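Local coordinates for alcohol oxidase (Myceliophthora thermophila, PDB 6F74), which binds FAD as a VAO-type flavoprotein and probably uses it to oxidise a substrate with molecular oxygen as electron acceptor, at residues H314-A319 / S369-G374; D258-A263 / L298-K303; L439-A444 / K532-T537; Y80-W85 / P108-A113. All blocks are in the same frame, centred on the assembly; numbering follows the deposited sequence.

Contact 1 of 4, residues H314-A319 / S369-G374; sequences HRLAIA and SGYTHG
Two neighbouring strands of the seven-stranded antiparallel sheet meet where Leu316 pairs with His373 and Ile318 with Tyr371. In VAO-type enzymes a sheet of this kind belongs to the substrate domain, set against the FAD-binding part. Both pairs are hydrogen-bonded ones: His373 N gives to Leu316 O at 2.9 Å and Ile318 N to Tyr371 O at 2.8 Å, with the reciprocal bonds from Leu316 N and Tyr371 N completing two rings. Between them Ala317 and Thr372 form a non-hydrogen-bonded pair on the other face, where a water donates a weak hydrogen bond to Leu316 O and also bonds Thr372 OG1 at 2.7 Å.

The imidazole of His373 carries the buried face. Its chi1 of 82° sets CG between the backbone N and the carbonyl carbon, which turns the ring back across the neighbouring strand. Leu316 CB then lies over one ring face, 3.6 Å from the centroid, a CH-pi contact. At the rim, His373 ND1 and Tyr371 OH share a hydrogen bond of 2.8 Å, and NE2 takes a weak, bent one from His314 ND1 at 3.1 Å. A histidine suits this place because both nitrogens find partners while Leu316 CB and the stacked ring of Phe375 pack on the imidazole. Beyond it Ile318 CD1 rests 3.8 Å from Tyr371 CD1. Gly370 has backbone angles that call for glycine, and its CA lies 3.2 Å from Ile318 O.

On the far edge of strand 311-320 runs strand 403-412, whose Ser407 binds His314 NE2. Helices 328-346 and 382-396 pack over the face bearing Leu316, Ile318 and Tyr371, through residues such as Leu337 and Met393.

Contact 2 of 4, residues D258-A263 / L298-K303; sequences DQVLEA and LSQHIK
Lys303 and His301 meet Asp258, Gln259, Leu261 and Glu262 where, within the FAD-binding domain, helix 256-259 runs into strand 260-266, antiparallel to strand 296-306; the side chain of Gln300 is about 8 Å from the FAD. Three main-chain bonds join the segments: Lys303 N to Gln259 O at 2.9 Å, Leu261 N to His301 O at 2.8 Å, and His301 N to Glu262 O at 3.0 Å. The register slips by one residue between Val260 and Glu262, a beta bulge that takes in Leu261; Leu298 and Ser299 form a classic bulge against Gln264.

Lys303 NZ adds a fourth bond, to Asp258 O at 3.2 Å, nearly in line with the carbonyl, while its aliphatic chain crosses Leu261 at about a right angle, CG lying 3.7 Å from Leu261 CD2. A long side chain suits the place, apolar along its stem and polar at its end. The carboxylate of Asp258 turns to Arg494, Arg288 and Ser487. Gln259 gives NE2 to the carbonyls of Phe253 and Gly254 and OE1 to His305, and OE1 also rests 3.5 Å from Lys303 CB.

Beside His301, a chi1 of 64° places Glu262 CG between the backbone N and the carbonyl carbon, and the chain extends until OE2 stands over one face of the imidazole, 3.8 Å from His301 CE1. This is not a hydrogen bond; the carboxylate is held by Tyr188, Ser190, Asn276 and Ala191 N.

Both buried carboxylates are thus matched by several donors, the lysine is held by a main-chain oxygen, and Glu262 might at most slightly favour protonation of His301.

Contact 3 of 4, residues L439-A444 / K532-T537; sequences LINPEA and KLAPNT
Thr537 OG1 donates to Leu439 O at 2.6 Å, the single hydrogen bond between the segments and a short one. Its chi1 of 57° sets the hydroxyl between the backbone N and the carbonyl carbon, which sends OG1 to the strand and turns the methyl, CG2, to Asn441 OD1 at 3.5 Å. Threonine suits the place: OG1 makes the bond while CG2 packs against the Asn441 side chain. The donor stands 27° out of the carbonyl plane.

Most of the rest is van der Waals contact. Ala534 CB fills the middle, 3.8 Å from Ile440 CD1 and 4.1 Å from Ala444 CB; a small side chain fits between the two. Ala444 CB also sits 3.2 Å from Leu533 O, near the end of helix 512-533. Leu533 reaches back to Ala444 O with CD1. Asn441 ND2 binds Glu443 OE1 at 3.0 Å, within its own segment.

Ala534 to Thr537 form a type I beta turn that follows the helix, and Ala534 O is taken by Arg438. The turn brings the chain from the helix to the edge strand 435-440 of the large sheet, close to Tyr540, an FAD-binding residue, in the berberine-bridge-enzyme-like C-terminal region.

Contact 4 of 4, residues Y80-W85 / P108-A113; sequences YVNKMW and PVDYAA
Pro108 lies against the indole of Trp85 near the C-terminal part of helix 75-84, and this CH-pi contact carries the apolar part of the pairing. Pro108 CD stands 3.6 Å from the centroid of the six-membered ring, only 2° off its normal, so the CG-CD edge of the proline stands on the indole face, CD over the centre of that ring. CG approaches nearby, 3.6 Å from Trp85 CD2 at the fusion bond. Trp85 has CG anti to the backbone N (chi1 -167°), which swings the indole out beside the helix. Its edge meets Val81 CG1, and NE1 is engaged by Gly430 O. A flat, electron-rich ring suits the slightly positive C-H groups of proline.

Van der Waals contact of polar side chains makes up the second group. Asn82, also with CG anti to its backbone nitrogen, crosses Pro108 and Asp110 at about right angles. ND2 touches Pro108 CB at 3.7 Å, and OD1 faces Asp110 CG at 3.4 Å, the amide and carboxylate planes 43° apart. No hydrogen bond crosses between the segments.

Hydrogen bonding stays within the loop or goes to other parts of the chain. Asp110 OD1 accepts from Ala113 N at 3.3 Å, from well above the carboxylate plane, an Asx motif within the loop. Asp110 N binds Glu115, and Pro108 O binds Lys508.

The side chain of Trp85 is about 12 Å from the FAD, so the contact lies away from the flavin. Cohesion between helix and loop therefore comes from C-H groups set over the indole face and close side-chain packing, while Trp85 NE1, Pro108 O and Asp110 are bonded elsewhere.

From the N terminus, contact 4 is met first, closing a short loop from helix 75-84 to the segment 108-113. Contact 2 follows, joining strand 260-266 to strand 296-306. The chain then runs directly on into strand 311-320, where contact 1 closes its own loop with strand 370-378. Last comes contact 3, whose loop spans from strand 435-440 to the end of helix 512-533. All four lie in series; none nests or crosses. Contacts 1 and 3 reach the same seven-stranded sheet, their centres about 24 Å apart. Contact 2 belongs to a separate antiparallel sheet, and contact 4 lies across the chain's centre from contacts 2 and 3.

Contact 1 of 4, residues H314-A319 / S369-G374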
# COMPACT_ATOMS: atom_id res chain seq x y z
N HIS A 314 4.72 5.04 22.93
CA HIS A 314 4.66 6.43 23.34
C HIS A 314 3.51 7.10 22.64
O HIS A 314 3.52 7.20 21.43
CB HIS A 314 5.95 7.15 22.95
CG HIS A 314 5.97 8.60 23.30
ND1 HIS A 314 6.30 9.58 22.39
CD2 HIS A 314 5.73 9.24 24.47
CE1 HIS A 314 6.25 10.76 22.99
NE2 HIS A 314 5.91 10.58 24.25
N ARG A 315 2.52 7.56 23.39
CA ARG A 315 1.40 8.30 22.81
C ARG A 315 1.59 9.79 23.05
O ARG A 315 1.65 10.24 24.18
CB ARG A 315 0.08 7.78 23.37
CG ARG A 315 -0.26 6.35 22.88
CD ARG A 315 -0.85 6.34 21.45
NE ARG A 315 -1.42 5.01 21.11
CZ ARG A 315 -2.73 4.70 21.11
NH1 ARG A 315 -3.70 5.60 21.40
NH2 ARG A 315 -3.13 3.47 20.76
N LEU A 316 1.68 10.56 21.97
CA LEU A 316 1.90 12.00 22.08
C LEU A 316 0.76 12.72 21.42
O LEU A 316 0.34 12.33 20.36
CB LEU A 316 3.20 12.43 21.38
CG LEU A 316 3.56 13.94 21.36
CD1 LEU A 316 3.94 14.44 22.75
CD2 LEU A 316 4.69 14.20 20.39
N ALA A 317 0.28 13.80 22.03
CA ALA A 317 -0.74 14.62 21.43
C ALA A 317 -0.46 16.08 21.72
O ALA A 317 -0.08 16.45 22.84
CB ALA A 317 -2.11 14.23 21.94
N ILE A 318 -0.66 16.90 20.70
CA ILE A 318 -0.32 18.31 20.71
C ILE A 318 -1.50 19.07 20.13
O ILE A 318 -1.93 18.76 19.02
CB ILE A 318 0.90 18.64 19.81
CG1 ILE A 318 2.08 17.72 20.12
CG2 ILE A 318 1.26 20.10 19.93
CD1 ILE A 318 3.24 17.84 19.18
N ALA A 319 -1.96 20.09 20.85
CA ALA A 319 -3.02 20.94 20.37
C ALA A 319 -2.75 22.38 20.71
O ALA A 319 -2.10 22.64 21.72
CB ALA A 319 -4.34 20.54 21.01
N SER A 369 -7.93 20.70 15.67
CA SER A 369 -6.65 20.61 14.96
C SER A 369 -5.63 19.96 15.91
O SER A 369 -5.91 19.75 17.09
CB SER A 369 -6.13 22.00 14.56
OG SER A 369 -5.85 22.76 15.69
N GLY A 370 -4.46 19.67 15.38
CA GLY A 370 -3.38 19.16 16.20
C GLY A 370 -2.57 18.06 15.56
O GLY A 370 -2.68 17.79 14.37
N TYR A 371 -1.74 17.45 16.39
CA TYR A 371 -0.83 16.39 15.99
C TYR A 371 -0.98 15.29 17.01
O TYR A 371 -1.03 15.57 18.21
CB TYR A 371 0.64 16.89 16.04
CG TYR A 371 1.66 15.77 15.92
CD1 TYR A 371 2.00 14.94 17.02
CD2 TYR A 371 2.27 15.50 14.69
CE1 TYR A 371 2.91 13.89 16.87
CE2 TYR A 371 3.18 14.46 14.55
CZ TYR A 371 3.50 13.67 15.64
OH TYR A 371 4.43 12.68 15.45
N THR A 372 -0.98 14.05 16.54
CA THR A 372 -0.98 12.92 17.44
C THR A 372 -0.09 11.83 16.88
O THR A 372 0.08 11.74 15.67
CB THR A 372 -2.42 12.37 17.67
OG1 THR A 372 -2.38 11.50 18.79
CG2 THR A 372 -2.96 11.63 16.51
N HIS A 373 0.48 11.01 17.74
CA HIS A 373 1.22 9.84 17.27
C HIS A 373 1.21 8.65 18.21
O HIS A 373 0.97 8.81 19.41
CB HIS A 373 2.66 10.20 16.82
CG HIS A 373 3.70 10.31 17.91
ND1 HIS A 373 4.68 11.27 17.88
CD2 HIS A 373 4.01 9.52 18.97
CE1 HIS A 373 5.49 11.12 18.91
NE2 HIS A 373 5.10 10.06 19.59
N GLY A 374 1.44 7.48 17.62
CA GLY A 374 1.75 6.23 18.30
C GLY A 374 3.13 5.79 17.82
O GLY A 374 3.27 5.30 16.67
O HOH W 1 -1.57 10.22 21.06

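Contact 2 of 4, residues D258-A263 / L298-K303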
# COMPACT_ATOMS: atom_id res chain seq x y z
N ASP A 258 12.62 -6.76 1.96
CA ASP A 258 13.82 -7.43 2.42
C ASP A 258 13.61 -8.63 3.33
O ASP A 258 14.56 -9.31 3.65
CB ASP A 258 14.78 -6.40 3.06
CG ASP A 258 15.42 -5.48 2.02
OD1 ASP A 258 15.47 -5.86 0.81
OD2 ASP A 258 15.90 -4.41 2.43
N GLN A 259 12.36 -8.89 3.71
CA GLN A 259 12.00 -10.14 4.39
C GLN A 259 11.92 -11.32 3.44
O GLN A 259 12.06 -12.46 3.86
CB GLN A 259 10.67 -9.98 5.14
CG GLN A 259 10.64 -8.83 6.14
CD GLN A 259 11.73 -8.86 7.17
OE1 GLN A 259 12.20 -9.90 7.56
NE2 GLN A 259 12.09 -7.69 7.66
N VAL A 260 11.74 -11.05 2.15
CA VAL A 260 11.49 -12.10 1.17
C VAL A 260 12.79 -12.86 0.90
O VAL A 260 13.76 -12.30 0.42
CB VAL A 260 10.91 -11.54 -0.15
CG1 VAL A 260 10.57 -12.67 -1.12
CG2 VAL A 260 9.66 -10.71 0.11
N LEU A 261 12.76 -14.16 1.20
CA LEU A 261 13.91 -15.05 1.01
C LEU A 261 13.91 -15.74 -0.34
O LEU A 261 14.97 -15.99 -0.92
CB LEU A 261 13.90 -16.11 2.09
CG LEU A 261 14.19 -15.57 3.49
CD1 LEU A 261 13.73 -16.57 4.54
CD2 LEU A 261 15.69 -15.22 3.62
N GLU A 262 12.71 -16.09 -0.80
CA GLU A 262 12.48 -16.67 -2.11
C GLU A 262 11.00 -16.62 -2.46
O GLU A 262 10.16 -16.29 -1.60
CB GLU A 262 12.98 -18.12 -2.18
CG GLU A 262 12.31 -19.14 -1.29
CD GLU A 262 13.02 -20.48 -1.35
OE1 GLU A 262 14.24 -20.52 -1.14
OE2 GLU A 262 12.36 -21.50 -1.66
N ALA A 263 10.71 -16.94 -3.72
CA ALA A 263 9.34 -16.99 -4.21
C ALA A 263 9.20 -18.09 -5.28
O ALA A 263 10.16 -18.44 -5.95
CB ALA A 263 8.93 -15.64 -4.79
N LEU A 298 3.09 -16.91 -6.59
CA LEU A 298 2.32 -18.01 -6.02
C LEU A 298 2.59 -18.20 -4.55
O LEU A 298 1.71 -18.61 -3.79
CB LEU A 298 2.64 -19.32 -6.75
CG LEU A 298 2.50 -19.31 -8.28
CD1 LEU A 298 2.87 -20.65 -8.84
CD2 LEU A 298 1.14 -18.80 -8.71
N SER A 299 3.84 -17.99 -4.15
CA SER A 299 4.23 -18.19 -2.77
C SER A 299 5.48 -17.38 -2.47
O SER A 299 6.24 -17.06 -3.38
CB SER A 299 4.50 -19.67 -2.51
OG SER A 299 5.77 -20.01 -3.01
N GLN A 300 5.69 -17.05 -1.21
CA GLN A 300 6.99 -16.53 -0.77
C GLN A 300 7.36 -17.20 0.55
O GLN A 300 6.50 -17.68 1.31
CB GLN A 300 7.01 -15.00 -0.60
CG GLN A 300 6.86 -14.17 -1.90
CD GLN A 300 6.73 -12.65 -1.68
OE1 GLN A 300 6.30 -12.21 -0.61
NE2 GLN A 300 7.13 -11.86 -2.67
N HIS A 301 8.65 -17.22 0.79
CA HIS A 301 9.17 -17.51 2.11
C HIS A 301 9.66 -16.17 2.69
O HIS A 301 10.37 -15.45 2.00
CB HIS A 301 10.35 -18.46 2.03
CG HIS A 301 9.99 -19.87 1.69
ND1 HIS A 301 9.31 -20.23 0.55
CD2 HIS A 301 10.32 -21.03 2.32
CE1 HIS A 301 9.21 -21.55 0.49
NE2 HIS A 301 9.80 -22.06 1.56
N ILE A 302 9.30 -15.86 3.95
CA ILE A 302 9.77 -14.66 4.64
C ILE A 302 10.60 -15.02 5.88
O ILE A 302 10.30 -15.98 6.57
CB ILE A 302 8.62 -13.72 5.09
CG1 ILE A 302 7.57 -14.46 5.92
CG2 ILE A 302 7.99 -13.04 3.87
CD1 ILE A 302 6.64 -13.57 6.71
N LYS A 303 11.62 -14.21 6.15
CA LYS A 303 12.31 -14.23 7.44
C LYS A 303 11.30 -13.91 8.52
O LYS A 303 10.43 -13.03 8.35
CB LYS A 303 13.39 -13.16 7.52
CG LYS A 303 14.55 -13.35 6.60
CD LYS A 303 15.57 -12.22 6.77
CE LYS A 303 16.61 -12.19 5.66
NZ LYS A 303 16.93 -10.72 5.33

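Contact 3 of 4, residues L439-A444 / K532-T537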
# COMPACT_ATOMS: atom_id res chain seq x y z
N LEU A 439 10.13 10.33 0.80
CA LEU A 439 11.11 9.87 1.75
C LEU A 439 11.97 11.08 2.12
O LEU A 439 12.35 11.86 1.24
CB LEU A 439 11.95 8.74 1.18
CG LEU A 439 11.39 7.30 1.25
CD1 LEU A 439 10.07 7.16 0.47
CD2 LEU A 439 12.44 6.36 0.67
N ILE A 440 12.25 11.25 3.41
CA ILE A 440 12.99 12.41 3.94
C ILE A 440 14.33 11.98 4.55
O ILE A 440 14.34 11.21 5.52
CB ILE A 440 12.18 13.16 5.02
CG1 ILE A 440 10.78 13.51 4.51
CG2 ILE A 440 12.89 14.41 5.46
CD1 ILE A 440 10.72 14.32 3.23
N ASN A 441 15.43 12.49 3.98
CA ASN A 441 16.79 12.24 4.51
C ASN A 441 17.12 13.26 5.62
O ASN A 441 16.61 14.39 5.59
CB ASN A 441 17.82 12.32 3.38
CG ASN A 441 17.85 13.67 2.69
OD1 ASN A 441 16.82 14.15 2.23
ND2 ASN A 441 19.03 14.31 2.66
N PRO A 442 17.96 12.89 6.60
CA PRO A 442 18.20 13.81 7.74
C PRO A 442 18.68 15.21 7.37
O PRO A 442 18.29 16.18 8.02
CB PRO A 442 19.30 13.11 8.54
CG PRO A 442 19.23 11.68 8.13
CD PRO A 442 18.74 11.65 6.72
N GLU A 443 19.51 15.28 6.33
CA GLU A 443 20.14 16.52 5.86
C GLU A 443 19.12 17.52 5.31
O GLU A 443 19.42 18.70 5.22
CB GLU A 443 21.18 16.24 4.75
CG GLU A 443 22.38 15.38 5.21
CD GLU A 443 22.12 13.87 5.16
OE1 GLU A 443 21.05 13.46 4.69
OE2 GLU A 443 22.96 13.08 5.64
N ALA A 444 17.95 17.04 4.90
CA ALA A 444 16.87 17.92 4.44
C ALA A 444 16.22 18.68 5.60
O ALA A 444 15.43 19.59 5.34
CB ALA A 444 15.82 17.12 3.69
N LYS A 532 10.91 19.79 -2.94
CA LYS A 532 11.80 20.90 -2.62
C LYS A 532 12.49 20.71 -1.28
O LYS A 532 13.68 21.01 -1.14
CB LYS A 532 11.06 22.23 -2.63
CG LYS A 532 11.97 23.45 -2.39
CD LYS A 532 11.23 24.76 -2.65
CE LYS A 532 12.09 25.94 -2.31
NZ LYS A 532 11.24 27.14 -2.08
N LEU A 533 11.75 20.23 -0.28
CA LEU A 533 12.35 19.87 1.01
C LEU A 533 13.39 18.77 0.89
O LEU A 533 14.50 18.92 1.42
CB LEU A 533 11.28 19.40 1.97
CG LEU A 533 11.74 18.99 3.37
CD1 LEU A 533 12.42 20.15 4.09
CD2 LEU A 533 10.52 18.48 4.13
N ALA A 534 13.03 17.66 0.24
CA ALA A 534 13.95 16.53 0.04
C ALA A 534 14.10 16.15 -1.43
O ALA A 534 13.46 15.22 -1.89
CB ALA A 534 13.50 15.33 0.86
N PRO A 535 14.99 16.87 -2.18
CA PRO A 535 15.02 16.67 -3.63
C PRO A 535 15.81 15.47 -4.12
O PRO A 535 15.70 15.12 -5.29
CB PRO A 535 15.63 17.98 -4.14
CG PRO A 535 16.55 18.40 -3.04
CD PRO A 535 15.94 17.90 -1.75
N ASN A 536 16.57 14.83 -3.25
CA ASN A 536 17.48 13.76 -3.65
C ASN A 536 17.02 12.37 -3.29
O ASN A 536 17.80 11.45 -3.41
CB ASN A 536 18.85 14.02 -2.99
CG ASN A 536 19.41 15.38 -3.37
OD1 ASN A 536 19.26 15.83 -4.54
ND2 ASN A 536 20.06 16.03 -2.42
N THR A 537 15.76 12.22 -2.87
CA THR A 537 15.26 10.95 -2.36
C THR A 537 14.27 10.27 -3.32
O THR A 537 14.67 9.75 -4.36
CB THR A 537 14.65 11.17 -0.96
OG1 THR A 537 13.62 12.16 -1.03
CG2 THR A 537 15.74 11.68 0.03

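Contact 4 of 4, residues Y80-W85 / P108-A113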
# COMPACT_ATOMS: atom_id res chain seq x y z
N TYR A 80 -27.80 -2.11 2.28
CA TYR A 80 -26.75 -2.97 2.82
C TYR A 80 -25.39 -2.54 2.27
O TYR A 80 -24.42 -2.36 3.00
CB TYR A 80 -27.02 -4.44 2.49
CG TYR A 80 -25.98 -5.34 3.09
CD1 TYR A 80 -26.02 -5.64 4.43
CD2 TYR A 80 -24.91 -5.84 2.33
CE1 TYR A 80 -25.07 -6.45 5.02
CE2 TYR A 80 -23.92 -6.63 2.94
CZ TYR A 80 -24.04 -6.94 4.28
OH TYR A 80 -23.07 -7.69 4.92
N VAL A 81 -25.32 -2.35 0.96
CA VAL A 81 -24.07 -1.94 0.30
C VAL A 81 -23.62 -0.57 0.77
O VAL A 81 -22.42 -0.34 1.00
CB VAL A 81 -24.20 -1.99 -1.25
CG1 VAL A 81 -22.96 -1.40 -1.91
CG2 VAL A 81 -24.35 -3.43 -1.69
N ASN A 82 -24.57 0.35 0.93
CA ASN A 82 -24.23 1.68 1.43
C ASN A 82 -23.65 1.61 2.85
O ASN A 82 -22.63 2.19 3.15
CB ASN A 82 -25.44 2.60 1.38
CG ASN A 82 -25.10 4.00 1.80
OD1 ASN A 82 -25.49 4.44 2.88
ND2 ASN A 82 -24.31 4.69 0.98
N LYS A 83 -24.29 0.82 3.69
CA LYS A 83 -23.85 0.63 5.06
C LYS A 83 -22.47 -0.02 5.15
O LYS A 83 -21.66 0.38 5.99
CB LYS A 83 -24.89 -0.23 5.81
CG LYS A 83 -24.50 -0.55 7.24
CD LYS A 83 -25.43 -1.57 7.90
CE LYS A 83 -25.09 -1.62 9.41
NZ LYS A 83 -25.45 -2.92 10.06
N MET A 84 -22.18 -0.96 4.26
CA MET A 84 -20.94 -1.77 4.35
C MET A 84 -19.77 -1.30 3.47
O MET A 84 -18.68 -1.91 3.49
CB MET A 84 -21.23 -3.24 4.03
CG MET A 84 -22.20 -3.93 4.95
SD MET A 84 -21.74 -3.95 6.65
CE MET A 84 -20.18 -4.89 6.70
N TRP A 85 -20.00 -0.20 2.73
CA TRP A 85 -19.01 0.38 1.82
C TRP A 85 -17.69 0.73 2.48
O TRP A 85 -16.62 0.62 1.86
CB TRP A 85 -19.60 1.65 1.15
CG TRP A 85 -18.75 2.12 -0.03
CD1 TRP A 85 -17.71 3.01 0.01
CD2 TRP A 85 -18.83 1.66 -1.38
NE1 TRP A 85 -17.16 3.15 -1.22
CE2 TRP A 85 -17.82 2.34 -2.10
CE3 TRP A 85 -19.64 0.76 -2.05
CZ2 TRP A 85 -17.62 2.15 -3.49
CZ3 TRP A 85 -19.44 0.56 -3.42
CH2 TRP A 85 -18.43 1.24 -4.11
N PRO A 108 -22.18 4.12 -4.17
CA PRO A 108 -23.34 3.76 -3.35
C PRO A 108 -24.21 4.98 -3.11
O PRO A 108 -23.68 6.09 -3.02
CB PRO A 108 -22.71 3.26 -2.06
CG PRO A 108 -21.44 4.02 -1.96
CD PRO A 108 -20.95 4.14 -3.38
N VAL A 109 -25.54 4.78 -3.08
CA VAL A 109 -26.48 5.89 -2.89
C VAL A 109 -27.12 5.72 -1.53
O VAL A 109 -27.64 4.65 -1.22
CB VAL A 109 -27.54 5.93 -4.00
CG1 VAL A 109 -28.47 7.14 -3.84
CG2 VAL A 109 -26.91 5.98 -5.35
N ASP A 110 -27.05 6.77 -0.71
CA ASP A 110 -27.64 6.77 0.61
C ASP A 110 -29.01 7.42 0.52
O ASP A 110 -29.16 8.64 0.66
CB ASP A 110 -26.72 7.47 1.62
CG ASP A 110 -27.20 7.37 3.05
OD1 ASP A 110 -28.29 6.85 3.34
OD2 ASP A 110 -26.43 7.86 3.88
N TYR A 111 -30.02 6.59 0.24
CA TYR A 111 -31.38 7.07 0.05
C TYR A 111 -31.98 7.63 1.34
O TYR A 111 -32.71 8.64 1.29
CB TYR A 111 -32.30 5.97 -0.50
CG TYR A 111 -32.10 5.71 -1.98
CD1 TYR A 111 -32.67 6.56 -2.94
CD2 TYR A 111 -31.34 4.63 -2.42
CE1 TYR A 111 -32.48 6.33 -4.30
CE2 TYR A 111 -31.15 4.38 -3.76
CZ TYR A 111 -31.71 5.23 -4.70
OH TYR A 111 -31.49 4.98 -6.02
N ALA A 112 -31.67 7.00 2.48
CA ALA A 112 -32.11 7.49 3.79
C ALA A 112 -31.67 8.95 4.00
O ALA A 112 -32.44 9.75 4.51
CB ALA A 112 -31.57 6.61 4.92
N ALA A 113 -30.46 9.30 3.55
CA ALA A 113 -29.92 10.66 3.65
C ALA A 113 -30.39 11.64 2.55
O ALA A 113 -29.88 12.76 2.47
CB ALA A 113 -28.40 10.61 3.69